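Local structure of giardin subunit alpha-1 (Giardia intestinalis, 4EVF) at residues Thr216-Cys219 with Ala220-Leu224. The protein is a calcium-dependent, phosphatidylserine-binding annexin involved in attachment of the parasite to the intestinal mucosa and in cytoskeletal rearrangement during encystation. Residues are numbered along the deposited sequence; the frame is centred on the assembly and turned at random.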
ATOM      1  N   THR A 216       6.980  -7.697  -8.892  1.00 19.78           N
ATOM      2  CA  THR A 216       5.519  -7.706  -9.017  1.00 21.50           C
ATOM      3  C   THR A 216       4.927  -8.974  -8.405  1.00 17.32           C
ATOM      4  O   THR A 216       3.981  -8.906  -7.596  1.00 16.82           O
ATOM      5  CB  THR A 216       5.052  -7.566 -10.487  1.00 21.03           C
ATOM      6  OG1 THR A 216       5.475  -6.305 -11.021  1.00 19.66           O
ATOM      7  CG2 THR A 216       3.531  -7.653 -10.571  1.00 22.46           C
ATOM      8  N   PHE A 217       5.472 -10.131  -8.779  1.00 16.64           N
ATOM      9  CA  PHE A 217       4.990 -11.406  -8.232  1.00 18.87           C
ATOM     10  C   PHE A 217       5.321 -11.560  -6.741  1.00 19.52           C
ATOM     11  O   PHE A 217       4.557 -12.155  -5.967  1.00 16.46           O
ATOM     12  CB  PHE A 217       5.536 -12.589  -9.041  1.00 20.28           C
ATOM     13  CG  PHE A 217       4.800 -12.835 -10.331  1.00 18.93           C
ATOM     14  CD1 PHE A 217       5.057 -12.057 -11.448  1.00 18.41           C
ATOM     15  CD2 PHE A 217       3.865 -13.853 -10.429  1.00 18.93           C
ATOM     16  CE1 PHE A 217       4.387 -12.273 -12.642  1.00 14.35           C
ATOM     17  CE2 PHE A 217       3.184 -14.080 -11.615  1.00 18.81           C
ATOM     18  CZ  PHE A 217       3.455 -13.286 -12.729  1.00 19.97           C
ATOM     19  N   TYR A 218       6.468 -11.020  -6.340  1.00 19.29           N
ATOM     20  CA  TYR A 218       6.862 -11.044  -4.942  1.00 16.86           C
ATOM     21  C   TYR A 218       5.904 -10.203  -4.087  1.00 19.17           C
ATOM     22  O   TYR A 218       5.482 -10.626  -3.005  1.00 17.35           O
ATOM     23  CB  TYR A 218       8.301 -10.532  -4.792  1.00 15.90           C
ATOM     24  CG  TYR A 218       8.987 -10.930  -3.500  1.00 20.58           C
ATOM     25  CD1 TYR A 218       8.689 -12.130  -2.866  1.00 25.99           C
ATOM     26  CD2 TYR A 218       9.922 -10.095  -2.904  1.00 23.10           C
ATOM     27  CE1 TYR A 218       9.323 -12.494  -1.680  1.00 24.86           C
ATOM     28  CE2 TYR A 218      10.562 -10.449  -1.724  1.00 25.11           C
ATOM     29  CZ  TYR A 218      10.259 -11.647  -1.120  1.00 25.77           C
ATOM     30  OH  TYR A 218      10.888 -11.991   0.055  1.00 26.91           O
ATOM     31  N   CYS A 219       5.555  -9.014  -4.571  1.00 15.09           N
ATOM     32  CA  CYS A 219       4.605  -8.178  -3.839  1.00 16.24           C
ATOM     33  C   CYS A 219       3.245  -8.878  -3.782  1.00 19.35           C
ATOM     34  O   CYS A 219       2.571  -8.877  -2.744  1.00 17.90           O
ATOM     35  CB  CYS A 219       4.479  -6.785  -4.465  1.00 17.66           C
ATOM     36  SG  CYS A 219       5.925  -5.686  -4.130  1.00 19.29           S
ATOM     37  N   ALA A 220       2.848  -9.469  -4.907  1.00 19.48           N
ATOM     38  CA  ALA A 220       1.568 -10.184  -5.002  1.00 17.45           C
ATOM     39  C   ALA A 220       1.486 -11.309  -3.966  1.00 18.46           C
ATOM     40  O   ALA A 220       0.459 -11.491  -3.295  1.00 19.00           O
ATOM     41  CB  ALA A 220       1.393 -10.734  -6.397  1.00 16.15           C
ATOM     42  N   HIS A 221       2.575 -12.067  -3.860  1.00 17.51           N
ATOM     43  CA  HIS A 221       2.749 -13.090  -2.830  1.00 19.28           C
ATOM     44  C   HIS A 221       2.488 -12.571  -1.407  1.00 20.55           C
ATOM     45  O   HIS A 221       1.675 -13.135  -0.670  1.00 19.35           O
ATOM     46  CB  HIS A 221       4.156 -13.690  -2.942  1.00 21.16           C
ATOM     47  CG  HIS A 221       4.601 -14.430  -1.721  1.00 20.78           C
ATOM     48  ND1 HIS A 221       4.123 -15.680  -1.394  1.00 20.82           N
ATOM     49  CD2 HIS A 221       5.485 -14.099  -0.750  1.00 20.38           C
ATOM     50  CE1 HIS A 221       4.689 -16.087  -0.271  1.00 22.27           C
ATOM     51  NE2 HIS A 221       5.519 -15.145   0.140  1.00 22.47           N
ATOM     52  N   PHE A 222       3.184 -11.507  -1.012  1.00 20.39           N
ATOM     53  CA  PHE A 222       2.963 -10.894   0.301  1.00 18.99           C
ATOM     54  C   PHE A 222       1.538 -10.371   0.452  1.00 19.69           C
ATOM     55  O   PHE A 222       0.925 -10.540   1.510  1.00 17.73           O
ATOM     56  CB  PHE A 222       3.950  -9.750   0.552  1.00 19.97           C
ATOM     57  CG  PHE A 222       5.338 -10.208   0.898  1.00 20.25           C
ATOM     58  CD1 PHE A 222       6.436  -9.731   0.190  1.00 23.62           C
ATOM     59  CD2 PHE A 222       5.553 -11.106   1.922  1.00 22.50           C
ATOM     60  CE1 PHE A 222       7.720 -10.152   0.502  1.00 22.71           C
ATOM     61  CE2 PHE A 222       6.838 -11.529   2.238  1.00 24.73           C
ATOM     62  CZ  PHE A 222       7.918 -11.049   1.525  1.00 27.07           C
ATOM     63  N   ALA A 223       1.017  -9.739  -0.599  1.00 17.42           N
ATOM     64  CA  ALA A 223      -0.330  -9.166  -0.553  1.00 17.70           C
ATOM     65  C   ALA A 223      -1.332 -10.260  -0.234  1.00 21.18           C
ATOM     66  O   ALA A 223      -2.178 -10.092   0.642  1.00 19.65           O
ATOM     67  CB  ALA A 223      -0.687  -8.511  -1.877  1.00 19.90           C
ATOM     68  N   LEU A 224      -1.221 -11.380  -0.946  1.00 18.82           N
ATOM     69  CA  LEU A 224      -2.126 -12.514  -0.746  1.00 22.34           C
ATOM     70  C   LEU A 224      -1.987 -13.117   0.650  1.00 22.93           C
ATOM     71  O   LEU A 224      -2.971 -13.590   1.218  1.00 27.01           O
ATOM     72  CB  LEU A 224      -1.914 -13.572  -1.841  1.00 18.53           C
ATOM     73  CG  LEU A 224      -2.260 -13.072  -3.243  1.00 16.46           C
ATOM     74  CD1 LEU A 224      -1.755 -14.026  -4.319  1.00 14.63           C
ATOM     75  CD2 LEU A 224      -3.786 -12.817  -3.375  1.00 17.49           C
TER
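Tyr-218 and Phe-222, one helical turn apart, bring their rings together on one side of helix 211-225. The rings meet obliquely, their planes inclined at 52°. Their centroids lie 4.7 Å apart. Phe-222 reaches in with one corner of its ring, placing CE1 over a face of the tyrosine, 3.4 Å from Tyr-218 CZ, while its CZ lies alongside the phenol oxygen, 3.4 Å from Tyr-218 OH. Different first torsions bring the rings together. The tyrosine CG is anti to the backbone N (chi1 -160°) and its ring leans slightly forward along the helix, whereas CG of Phe-222 is anti to the carbonyl carbon (chi1 -76°) and its ring leans back toward the preceding turn. Tyr-233 of helix 227-240 joins the cluster, edge-to-face with Tyr-218 and also against Phe-222.

His-221 brings CD2 to 4.3 Å from Tyr-218 CE1 at an oblique approach; its ND1 is hydrogen-bonded to Tyr-186 OH, which ties down the far side of the imidazole. Beneath the rings, the Phe-222 N to Tyr-218 O bond is nearly straight at the hydrogen and 3.2 Å long, one of four successive i to i+4 bonds. Cys-219 and Ala-223 turn toward helices 92-100 and 227-240, and Phe-217 toward helix 201-208. The arrangement is an i, i+4 aromatic pair in a largely buried part of helix 211-225, within the predicted third repeat of the all-helical annexin fold.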